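Local coordinates for hypothetical protein Atu2327 (Agrobacterium tumefaciens, PDB 2O8I) that is of unknown function but probably decarboxylates 2-oxo-4-hydroxy-4-carboxy-5-ureidoimidazoline (OHCU) to (S)-allantoin in uric acid breakdown, at residues 109-114 with 140-145; 101-106 with 129-134; 46-49 with 55-58; 58-63 with 144-149. One frame throughout, in Å; residues are numbered along the deposited sequence. Where two conformers were deposited one is given.

Overall arrangement
The four contacts join helices of one all-helical chain, and in interaction 1 also the loop after one. Helix 139-161 supplies one side of interactions 1 and 4, and interactions 2 and 3 touch these. Interactions 1 and 4 share Ala-144 and Thr-145 and have centres about 8 Å apart; a probable hydrogen bond of 2.7 Å, Gly-112 O to Arg-61 NE, joins them. Interactions 1 and 2 both use helix 94-111 and meet through a salt bridge, Arg-134 NE to Glu-142 OE1 at 3.1 Å. Interactions 3 and 4 share Gly-58 and also touch where Phe-48 CE2 packs 3.6 Å from Thr-147 O. Interactions 2 and 3 stay about 12 Å apart at their nearest atoms.

Interaction 1: residues 109-114 with 140-145; sequences EKFGFP and AQEFAT
Phe-111 and Glu-142 mark the closest backbone approach, with their CA atoms 7.9 Å apart. Phe-111 ends helix 94-111. Gly-112 then turns the chain out of the helix with a positive phi of 87°, and residues 113-114 follow as loop. The other segment, 140-145, is helical throughout. The backbones stay well apart, so side chains make the contact. The methylene CG of Glu-142 sits over one face of the Phe-111 ring as a CH-pi contact, 3.7 Å from the ring centroid. It is displaced toward the rim, and its nearest ring atom is Phe-111 CZ at 3.4 Å. CG of Lys-110 covers the opposite face, so the ring lies between two aliphatic chains. The Glu-142 chain is bent at chi2 (-51°), and its carboxylate plane is turned 45° from the ring. The acid end is held from outside: OE1 is hydrogen-bonded to Tyr-107 OH and forms a salt bridge with Arg-134 NE. CB of Phe-111 also lies over a face of the Phe-113 ring. CE1 of Phe-113 reaches the edge of the Phe-143 ring, 4.4 Å from Phe-143 CD1. The contact thus sets the end of helix 94-111 and the loop after it against the start of helix 139-161. Helix 53-62 packs beside both, with Leu-57 and Arg-61 on Phe-113 and Glu-53 on Phe-143.

Interaction 2: residues 101-106 with 129-134; sequences TQLNSA and SAFDTR
Leu-103 and Phe-131 carry this contact, and their CA atoms lie 7.5 Å apart. The first interaction is CH-pi. CB of Leu-103 stands over one face of the Phe-131 ring, 3.9 Å from its centroid and 20° off the normal. It is offset toward the rim, on the side of CD1 and CE1. In Phe-131, CG anti to the backbone N (chi1 176°) carries the ring across to Leu-103. Phe-131 was modelled in two conformers, so the ring contacts describe one of them. Apolar contacts come next. CD2 of Leu-103 lies over the same face, nearer the other rim, 3.7 Å from Phe-131 CE2. The leucine therefore spans the ring from CB to its branch end. CB of Ala-106, one turn on, meets the ring edge 4.4 Å from Phe-131 CZ. This is packing between two helices of an all-helical fold, 94-111 and 124-135, which run in the same general direction at this point. Polar contacts between the two segments are absent from the interface. Each helix keeps its own backbone bonds, such as Ala-106 N to Gln-102 O at 3.0 Å. Arg-134 points to other parts of the chain, and its NH1 bonds Ile-116 O. On helix 94-111, Thr-101 and Ser-105 pack on Ala-9 and Glu-5 of the second subunit.

Interaction 3: residues 46-49 with 55-58; sequences AQFR and ERLG
Arg-56 reaches back to Phe-48, and each part of its side chain has a neighbour. CB packs against the Phe-143 ring of helix 139-161, 4.1 Å from Phe-143 CZ. CG approaches the Phe-48 ring near CE1, at 4.0 Å, and also passes the carbonyl oxygen of Phe-48. CD runs alongside that same oxygen, 3.4 Å from Phe-48 O. The chain then bends at chi3 (56°), which brings the guanidinium back over the phenylalanine. Here the fold is two consecutive helices, 37-50 and 53-62, joined by a short turn. Phe-48 lies in the last turn of the first. NE of Arg-56 makes a salt bridge with Glu-53 OE2 in the first turn of its own helix. CZ stands over the face of the Phe-48 ring, 4.8 Å from the centroid, as a cation-pi pair. The two planes are 43° apart, so the guanidinium is tilted and not stacked flat. NH1 is the inner tip. It lies over the ring centre and donates a hydrogen bond to Phe-48 O, 3.0 Å long with an angle of 162° at the hydrogen. The donor sits above the carbonyl plane, while the oxygen lies close to the guanidinium plane. NH1 also touches Arg-49 CA at 3.6 Å. NH2 turns toward helix 139-161 and packs 3.6 Å from Thr-147 CG2.

Interaction 4: residues 58-63 with 144-149; sequences GVLRAH and ATATGQ
Helix 53-62 packs on helix 139-161 in the core of the all-helical fold, with Leu-60 set against Ala-146 and Thr-147. The two helices run in roughly the same direction here, and the CA atoms of Leu-60 and Thr-147 are 7.1 Å apart. The contact is wholly apolar and buried. Leu-60 points its CB toward the other helix. A chi1 of -94° then brings CG to the methyl CB of Ala-146, with Leu-60 CG and Ala-146 CB 4.1 Å apart. A chi2 of 29° carries the branch CD1 on to the methyl of Thr-147, 4.0 Å from Thr-147 CG2. Phe-143 and Val-150 also touch Leu-60. With Ala-146 and Thr-147 they make a diamond of four residues on helix 139-161, so Leu-60 sits there as a knob does in a hole. Thr-147 presents its methyl to the leucine: CG2 is anti to its own carbonyl carbon. Its hydroxyl lies between the backbone N and the carbonyl carbon (chi1 57°) and is directed along its own helix. There OG1 lies 2.9 Å from Ala-144 O and is also near Phe-143 O. The hydroxyl finds its partners within its own helix. Phe-48 of helix 37-50 touches Thr-147 and also Val-59, the neighbour of Leu-60 in the chain.

Interaction 1: residues 109-114 with 140-145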
loop_
_atom_site.group_PDB
_atom_site.type_symbol
_atom_site.label_atom_id
_atom_site.label_comp_id
_atom_site.label_asym_id
_atom_site.label_seq_id
_atom_site.Cartn_x
_atom_site.Cartn_y
_atom_site.Cartn_z
ATOM N N GLU A 109 6.364 -15.865 10.095
ATOM C CA GLU A 109 6.172 -16.858 11.143
ATOM C C GLU A 109 7.481 -16.983 11.921
ATOM O O GLU A 109 7.450 -17.167 13.130
ATOM C CB GLU A 109 5.677 -18.203 10.584
ATOM C CG GLU A 109 5.784 -19.469 11.533
ATOM C CD GLU A 109 5.012 -19.356 12.900
ATOM O OE1 GLU A 109 3.911 -18.749 12.952
ATOM O OE2 GLU A 109 5.506 -19.894 13.928
ATOM N N LYS A 110 8.624 -16.824 11.251
ATOM C CA LYS A 110 9.923 -16.908 11.928
ATOM C C LYS A 110 10.307 -15.598 12.648
ATOM O O LYS A 110 10.779 -15.649 13.782
ATOM C CB LYS A 110 11.017 -17.314 10.943
ATOM C CG LYS A 110 12.417 -17.522 11.545
ATOM C CD LYS A 110 13.313 -18.274 10.555
ATOM C CE LYS A 110 14.504 -19.014 11.216
ATOM N NZ LYS A 110 15.667 -18.085 11.377
ATOM N N PHE A 111 10.088 -14.436 12.017
ATOM C CA PHE A 111 10.598 -13.164 12.560
ATOM C C PHE A 111 9.571 -12.275 13.237
ATOM O O PHE A 111 9.924 -11.466 14.094
ATOM C CB PHE A 111 11.380 -12.392 11.495
ATOM C CG PHE A 111 12.585 -13.127 11.018
ATOM C CD1 PHE A 111 13.677 -13.319 11.866
ATOM C CD2 PHE A 111 12.615 -13.690 9.757
ATOM C CE1 PHE A 111 14.786 -14.042 11.461
ATOM C CE2 PHE A 111 13.724 -14.415 9.334
ATOM C CZ PHE A 111 14.809 -14.598 10.197
ATOM N N GLY A 112 8.301 -12.426 12.858
ATOM C CA GLY A 112 7.208 -11.670 13.473
ATOM C C GLY A 112 6.952 -10.321 12.838
ATOM O O GLY A 112 6.371 -9.435 13.480
ATOM N N PHE A 113 7.428 -10.159 11.606
ATOM C CA PHE A 113 7.132 -9.003 10.759
ATOM C C PHE A 113 7.308 -9.440 9.309
ATOM O O PHE A 113 8.016 -10.424 9.057
ATOM C CB PHE A 113 8.026 -7.777 11.088
ATOM C CG PHE A 113 9.501 -8.090 11.276
ATOM C CD1 PHE A 113 10.036 -8.231 12.561
ATOM C CD2 PHE A 113 10.360 -8.229 10.170
ATOM C CE1 PHE A 113 11.414 -8.525 12.747
ATOM C CE2 PHE A 113 11.740 -8.526 10.343
ATOM C CZ PHE A 113 12.268 -8.672 11.629
ATOM N N PRO A 114 6.719 -8.704 8.347
ATOM C CA PRO A 114 6.799 -9.135 6.953
ATOM C C PRO A 114 8.209 -9.126 6.388
ATOM O O PRO A 114 9.122 -8.521 6.980
ATOM C CB PRO A 114 5.981 -8.085 6.215
ATOM C CG PRO A 114 5.104 -7.486 7.265
ATOM C CD PRO A 114 5.994 -7.436 8.464
ATOM N N ALA A 140 18.490 -10.705 15.320
ATOM C CA ALA A 140 19.267 -9.454 15.334
ATOM C C ALA A 140 19.755 -9.053 13.951
ATOM O O ALA A 140 19.729 -7.865 13.634
ATOM C CB ALA A 140 20.448 -9.517 16.332
ATOM N N GLN A 141 20.195 -10.012 13.138
ATOM C CA GLN A 141 20.658 -9.721 11.773
ATOM C C GLN A 141 19.515 -9.213 10.888
ATOM O O GLN A 141 19.649 -8.160 10.245
ATOM C CB GLN A 141 21.296 -10.934 11.124
ATOM C CG GLN A 141 22.409 -11.563 11.923
ATOM C CD GLN A 141 22.815 -12.927 11.363
ATOM O OE1 GLN A 141 22.032 -13.895 11.334
ATOM N NE2 GLN A 141 24.045 -13.003 10.904
ATOM N N GLU A 142 18.396 -9.940 10.885
ATOM C CA GLU A 142 17.187 -9.545 10.156
ATOM C C GLU A 142 16.588 -8.222 10.594
ATOM O O GLU A 142 15.931 -7.539 9.815
ATOM C CB GLU A 142 16.104 -10.604 10.251
ATOM C CG GLU A 142 16.369 -11.674 9.348
ATOM C CD GLU A 142 16.647 -11.177 7.948
ATOM O OE1 GLU A 142 15.655 -10.784 7.269
ATOM O OE2 GLU A 142 17.855 -11.226 7.546
ATOM N N PHE A 143 16.784 -7.871 11.845
ATOM C CA PHE A 143 16.293 -6.605 12.305
ATOM C C PHE A 143 17.185 -5.514 11.736
ATOM O O PHE A 143 16.680 -4.501 11.263
ATOM C CB PHE A 143 16.252 -6.566 13.818
ATOM C CG PHE A 143 15.468 -5.436 14.364
ATOM C CD1 PHE A 143 14.108 -5.570 14.579
ATOM C CD2 PHE A 143 16.098 -4.241 14.696
ATOM C CE1 PHE A 143 13.356 -4.527 15.103
ATOM C CE2 PHE A 143 15.366 -3.184 15.207
ATOM C CZ PHE A 143 13.981 -3.324 15.420
ATOM N N ALA A 144 18.496 -5.739 11.724
ATOM C CA ALA A 144 19.396 -4.811 11.043
ATOM C C ALA A 144 19.035 -4.680 9.541
ATOM O O ALA A 144 18.844 -3.577 9.053
ATOM C CB ALA A 144 20.879 -5.221 11.233
ATOM N N THR A 145 18.919 -5.802 8.832
ATOM C CA THR A 145 18.588 -5.791 7.408
ATOM C C THR A 145 17.238 -5.125 7.119
ATOM O O THR A 145 17.178 -4.243 6.262
ATOM C CB THR A 145 18.610 -7.212 6.832
ATOM O OG1 THR A 145 19.930 -7.689 6.913
ATOM C CG2 THR A 145 18.222 -7.261 5.362
#

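Interaction 2: residues 101-106 with 129-134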
loop_
_atom_site.group_PDB
_atom_site.type_symbol
_atom_site.label_atom_id
_atom_site.label_comp_id
_atom_site.label_asym_id
_atom_site.label_seq_id
_atom_site.Cartn_x
_atom_site.Cartn_y
_atom_site.Cartn_z
ATOM N N THR A 101 3.618 -14.913 -1.553
ATOM C CA THR A 101 2.738 -15.010 -0.413
ATOM C C THR A 101 3.210 -16.088 0.595
ATOM O O THR A 101 3.321 -15.826 1.816
ATOM C CB THR A 101 1.300 -15.266 -0.867
ATOM O OG1 THR A 101 0.809 -14.078 -1.511
ATOM C CG2 THR A 101 0.425 -15.607 0.329
ATOM N N GLN A 102 3.523 -17.273 0.086
ATOM C CA GLN A 102 3.971 -18.353 0.931
ATOM C C GLN A 102 5.329 -18.006 1.592
ATOM O O GLN A 102 5.543 -18.261 2.771
ATOM C CB GLN A 102 3.980 -19.675 0.139
ATOM C CG GLN A 102 4.805 -20.787 0.760
ATOM C CD GLN A 102 4.948 -21.996 -0.212
ATOM O OE1 GLN A 102 5.800 -21.992 -1.146
ATOM N NE2 GLN A 102 4.105 -23.034 -0.003
ATOM N N LEU A 103 6.245 -17.406 0.854
ATOM C CA LEU A 103 7.559 -17.176 1.451
ATOM C C LEU A 103 7.415 -16.102 2.534
ATOM O O LEU A 103 7.996 -16.182 3.623
ATOM C CB LEU A 103 8.602 -16.823 0.391
ATOM C CG LEU A 103 8.960 -17.935 -0.626
ATOM C CD1 LEU A 103 9.882 -17.339 -1.701
ATOM C CD2 LEU A 103 9.545 -19.313 -0.070
ATOM N N ASN A 104 6.560 -15.137 2.244
ATOM C CA ASN A 104 6.263 -14.133 3.203
ATOM C C ASN A 104 5.609 -14.693 4.466
ATOM O O ASN A 104 5.995 -14.279 5.565
ATOM C CB ASN A 104 5.427 -13.037 2.603
ATOM C CG ASN A 104 5.127 -11.986 3.597
ATOM O OD1 ASN A 104 4.052 -12.003 4.193
ATOM N ND2 ASN A 104 6.104 -11.111 3.877
ATOM N N SER A 105 4.653 -15.632 4.337
ATOM C CA SER A 105 4.085 -16.292 5.525
ATOM C C SER A 105 5.135 -17.009 6.327
ATOM O O SER A 105 5.133 -16.907 7.539
ATOM C CB SER A 105 3.011 -17.288 5.167
ATOM O OG SER A 105 1.950 -16.588 4.573
ATOM N N ALA A 106 6.030 -17.727 5.659
ATOM C CA ALA A 106 7.068 -18.489 6.363
ATOM C C ALA A 106 7.974 -17.546 7.158
ATOM O O ALA A 106 8.264 -17.804 8.338
ATOM C CB ALA A 106 7.880 -19.398 5.401
ATOM N N SER A 129 16.470 -14.997 -4.065
ATOM C CA SER A 129 17.826 -15.146 -3.557
ATOM C C SER A 129 17.912 -14.549 -2.154
ATOM O O SER A 129 18.427 -15.180 -1.223
ATOM C CB SER A 129 18.836 -14.476 -4.506
ATOM O OG SER A 129 20.107 -14.302 -3.908
ATOM N N ALA A 130 17.389 -13.332 -2.026
ATOM C CA ALA A 130 17.333 -12.623 -0.768
ATOM C C ALA A 130 16.502 -13.390 0.277
ATOM O O ALA A 130 16.940 -13.507 1.409
ATOM C CB ALA A 130 16.848 -11.218 -0.982
ATOM N N PHE A 131 15.347 -13.946 -0.091
ATOM C CA PHE A 131 14.613 -14.743 0.885
ATOM C C PHE A 131 15.528 -15.837 1.376
ATOM O O PHE A 131 15.749 -15.991 2.586
ATOM C CB PHE A 131 13.342 -15.376 0.325
ATOM C CG PHE A 131 12.628 -16.282 1.323
ATOM C CD1 PHE A 131 11.687 -15.763 2.211
ATOM C CD2 PHE A 131 12.917 -17.641 1.391
ATOM C CE1 PHE A 131 11.038 -16.597 3.133
ATOM C CE2 PHE A 131 12.287 -18.461 2.307
ATOM C CZ PHE A 131 11.340 -17.944 3.175
ATOM N N ASP A 132 16.053 -16.597 0.420
ATOM C CA ASP A 132 16.950 -17.722 0.705
ATOM C C ASP A 132 18.080 -17.450 1.742
ATOM O O ASP A 132 18.259 -18.190 2.709
ATOM C CB ASP A 132 17.627 -18.007 -0.616
ATOM C CG ASP A 132 17.591 -19.421 -0.986
ATOM O OD1 ASP A 132 16.469 -19.923 -1.296
ATOM O OD2 ASP A 132 18.715 -19.989 -1.016
ATOM N N THR A 133 18.846 -16.386 1.499
ATOM C CA THR A 133 19.844 -15.907 2.417
ATOM C C THR A 133 19.183 -15.501 3.749
ATOM O O THR A 133 19.613 -15.936 4.815
ATOM C CB THR A 133 20.530 -14.637 1.806
ATOM O OG1 THR A 133 21.324 -15.008 0.684
ATOM C CG2 THR A 133 21.395 -13.869 2.827
ATOM N N ARG A 134 18.147 -14.668 3.686
ATOM C CA ARG A 134 17.662 -13.985 4.892
ATOM C C ARG A 134 16.853 -14.843 5.877
ATOM O O ARG A 134 16.892 -14.579 7.085
ATOM C CB ARG A 134 16.899 -12.711 4.534
ATOM C CG ARG A 134 17.803 -11.659 3.937
ATOM C CD ARG A 134 17.030 -10.463 3.400
ATOM N NE ARG A 134 16.065 -9.936 4.363
ATOM C CZ ARG A 134 15.268 -8.902 4.117
ATOM N NH1 ARG A 134 15.341 -8.283 2.953
ATOM N NH2 ARG A 134 14.399 -8.475 5.023
#

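Interaction 3: residues 46-49 with 55-58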
loop_
_atom_site.group_PDB
_atom_site.type_symbol
_atom_site.label_atom_id
_atom_site.label_comp_id
_atom_site.label_asym_id
_atom_site.label_seq_id
_atom_site.Cartn_x
_atom_site.Cartn_y
_atom_site.Cartn_z
ATOM N N ALA A 46 16.464 10.159 10.573
ATOM C CA ALA A 46 16.910 10.602 11.875
ATOM C C ALA A 46 15.903 10.245 12.953
ATOM O O ALA A 46 16.287 9.706 13.991
ATOM C CB ALA A 46 17.219 12.093 11.891
ATOM N N GLN A 47 14.625 10.517 12.727
ATOM C CA GLN A 47 13.629 10.130 13.715
ATOM C C GLN A 47 13.463 8.607 13.822
ATOM O O GLN A 47 13.158 8.082 14.905
ATOM C CB GLN A 47 12.277 10.757 13.422
ATOM C CG GLN A 47 12.250 12.238 13.372
ATOM C CD GLN A 47 12.815 12.881 14.627
ATOM O OE1 GLN A 47 13.552 13.845 14.532
ATOM N NE2 GLN A 47 12.469 12.347 15.803
ATOM N N PHE A 48 13.620 7.903 12.708
ATOM C CA PHE A 48 13.426 6.466 12.709
ATOM C C PHE A 48 14.544 5.840 13.519
ATOM O O PHE A 48 14.340 4.846 14.228
ATOM C CB PHE A 48 13.486 5.955 11.271
ATOM C CG PHE A 48 13.377 4.461 11.121
ATOM C CD1 PHE A 48 12.339 3.753 11.704
ATOM C CD2 PHE A 48 14.293 3.770 10.339
ATOM C CE1 PHE A 48 12.225 2.373 11.516
ATOM C CE2 PHE A 48 14.191 2.389 10.144
ATOM C CZ PHE A 48 13.159 1.690 10.729
ATOM N N ARG A 49 15.734 6.418 13.404
ATOM C CA ARG A 49 16.875 5.868 14.086
ATOM C C ARG A 49 16.845 6.089 15.581
ATOM O O ARG A 49 17.466 5.361 16.319
ATOM C CB ARG A 49 18.140 6.451 13.510
ATOM C CG ARG A 49 18.654 5.601 12.434
ATOM C CD ARG A 49 19.325 6.445 11.405
ATOM N NE ARG A 49 19.654 5.609 10.270
ATOM C CZ ARG A 49 20.685 5.805 9.466
ATOM N NH1 ARG A 49 21.511 6.815 9.655
ATOM N NH2 ARG A 49 20.881 4.964 8.471
ATOM N N GLU A 55 9.212 0.953 18.935
ATOM C CA GLU A 55 8.643 1.788 17.882
ATOM C C GLU A 55 9.148 1.363 16.508
ATOM O O GLU A 55 8.347 1.208 15.581
ATOM C CB GLU A 55 8.891 3.282 18.156
ATOM C CG GLU A 55 8.080 3.842 19.348
ATOM C CD GLU A 55 8.516 5.269 19.753
ATOM O OE1 GLU A 55 9.717 5.624 19.538
ATOM O OE2 GLU A 55 7.657 6.034 20.280
ATOM N N ARG A 56 10.452 1.133 16.391
ATOM C CA ARG A 56 11.038 0.602 15.175
ATOM C C ARG A 56 10.423 -0.760 14.794
ATOM O O ARG A 56 10.118 -1.021 13.609
ATOM C CB ARG A 56 12.553 0.534 15.302
ATOM C CG ARG A 56 13.177 1.930 15.381
ATOM C CD ARG A 56 14.570 1.980 16.063
ATOM N NE ARG A 56 15.549 1.084 15.440
ATOM C CZ ARG A 56 16.160 1.299 14.272
ATOM N NH1 ARG A 56 15.918 2.393 13.554
ATOM N NH2 ARG A 56 17.013 0.398 13.803
ATOM N N LEU A 57 10.194 -1.609 15.794
ATOM C CA LEU A 57 9.546 -2.906 15.556
ATOM C C LEU A 57 8.121 -2.714 15.021
ATOM O O LEU A 57 7.671 -3.473 14.124
ATOM C CB LEU A 57 9.547 -3.781 16.808
ATOM C CG LEU A 57 8.966 -5.188 16.613
ATOM C CD1 LEU A 57 9.842 -6.023 15.666
ATOM C CD2 LEU A 57 8.799 -5.915 17.964
ATOM N N GLY A 58 7.430 -1.689 15.546
ATOM C CA GLY A 58 6.104 -1.300 15.041
ATOM C C GLY A 58 6.123 -0.882 13.569
ATOM O O GLY A 58 5.189 -1.150 12.814
#

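Interaction 4: residues 58-63 with 144-149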
loop_
_atom_site.group_PDB
_atom_site.type_symbol
_atom_site.label_atom_id
_atom_site.label_comp_id
_atom_site.label_asym_id
_atom_site.label_seq_id
_atom_site.Cartn_x
_atom_site.Cartn_y
_atom_site.Cartn_z
ATOM N N GLY A 58 7.430 -1.689 15.546
ATOM C CA GLY A 58 6.104 -1.300 15.041
ATOM C C GLY A 58 6.123 -0.882 13.569
ATOM O O GLY A 58 5.189 -1.150 12.814
ATOM N N VAL A 59 7.203 -0.242 13.142
ATOM C CA VAL A 59 7.289 0.246 11.772
ATOM C C VAL A 59 7.436 -0.941 10.860
ATOM O O VAL A 59 6.799 -0.994 9.813
ATOM C CB VAL A 59 8.483 1.216 11.588
ATOM C CG1 VAL A 59 8.778 1.478 10.126
ATOM C CG2 VAL A 59 8.259 2.525 12.388
ATOM N N LEU A 60 8.265 -1.899 11.260
ATOM C CA LEU A 60 8.494 -3.102 10.449
ATOM C C LEU A 60 7.203 -3.853 10.268
ATOM O O LEU A 60 6.878 -4.300 9.175
ATOM C CB LEU A 60 9.499 -4.009 11.135
ATOM C CG LEU A 60 10.989 -3.927 10.782
ATOM C CD1 LEU A 60 11.452 -2.595 10.316
ATOM C CD2 LEU A 60 11.813 -4.388 11.953
ATOM N N ARG A 61 6.465 -3.986 11.363
ATOM C CA ARG A 61 5.250 -4.747 11.351
ATOM C C ARG A 61 4.149 -4.084 10.547
ATOM O O ARG A 61 3.270 -4.762 10.073
ATOM C CB ARG A 61 4.788 -5.004 12.786
ATOM C CG ARG A 61 5.688 -5.974 13.518
ATOM C CD ARG A 61 5.138 -6.321 14.864
ATOM N NE ARG A 61 5.745 -7.557 15.358
ATOM C CZ ARG A 61 5.864 -7.884 16.650
ATOM N NH1 ARG A 61 5.424 -7.053 17.574
ATOM N NH2 ARG A 61 6.441 -9.035 17.008
ATOM N N ALA A 62 4.189 -2.767 10.396
ATOM C CA ALA A 62 3.137 -2.048 9.654
ATOM C C ALA A 62 3.425 -2.064 8.150
ATOM O O ALA A 62 2.531 -1.841 7.335
ATOM C CB ALA A 62 3.007 -0.599 10.157
ATOM N N HIS A 63 4.680 -2.315 7.787
ATOM C CA HIS A 63 5.078 -2.292 6.405
ATOM C C HIS A 63 4.351 -3.349 5.534
ATOM O O HIS A 63 4.140 -4.485 5.957
ATOM C CB HIS A 63 6.576 -2.464 6.324
ATOM C CG HIS A 63 7.148 -2.026 5.027
ATOM N ND1 HIS A 63 7.671 -0.770 4.839
ATOM C CD2 HIS A 63 7.250 -2.661 3.836
ATOM C CE1 HIS A 63 8.102 -0.654 3.594
ATOM N NE2 HIS A 63 7.866 -1.789 2.966
ATOM N N ALA A 144 18.496 -5.739 11.724
ATOM C CA ALA A 144 19.396 -4.811 11.043
ATOM C C ALA A 144 19.035 -4.680 9.541
ATOM O O ALA A 144 18.844 -3.577 9.053
ATOM C CB ALA A 144 20.879 -5.221 11.233
ATOM N N THR A 145 18.919 -5.802 8.832
ATOM C CA THR A 145 18.588 -5.791 7.408
ATOM C C THR A 145 17.238 -5.125 7.119
ATOM O O THR A 145 17.178 -4.243 6.262
ATOM C CB THR A 145 18.610 -7.212 6.832
ATOM O OG1 THR A 145 19.930 -7.689 6.913
ATOM C CG2 THR A 145 18.222 -7.261 5.362
ATOM N N ALA A 146 16.179 -5.539 7.833
ATOM C CA ALA A 146 14.820 -5.040 7.604
ATOM C C ALA A 146 14.747 -3.559 7.816
ATOM O O ALA A 146 14.178 -2.872 6.996
ATOM C CB ALA A 146 13.816 -5.729 8.482
ATOM N N THR A 147 15.340 -3.056 8.899
ATOM C CA THR A 147 15.353 -1.615 9.165
ATOM C C THR A 147 16.121 -0.855 8.080
ATOM O O THR A 147 15.746 0.265 7.722
ATOM C CB THR A 147 15.952 -1.249 10.571
ATOM O OG1 THR A 147 17.278 -1.768 10.683
ATOM C CG2 THR A 147 15.089 -1.764 11.710
ATOM N N GLY A 148 17.191 -1.467 7.575
ATOM C CA GLY A 148 17.984 -0.900 6.483
ATOM C C GLY A 148 17.130 -0.790 5.236
ATOM O O GLY A 148 17.180 0.208 4.535
ATOM N N GLN A 149 16.326 -1.820 4.974
ATOM C CA GLN A 149 15.490 -1.871 3.799
ATOM C C GLN A 149 14.337 -0.853 3.855
ATOM O O GLN A 149 13.997 -0.244 2.849
ATOM C CB GLN A 149 14.953 -3.299 3.579
ATOM C CG GLN A 149 16.039 -4.283 3.100
ATOM C CD GLN A 149 16.639 -3.937 1.738
ATOM O OE1 GLN A 149 15.951 -3.907 0.702
ATOM N NE2 GLN A 149 17.910 -3.676 1.732
#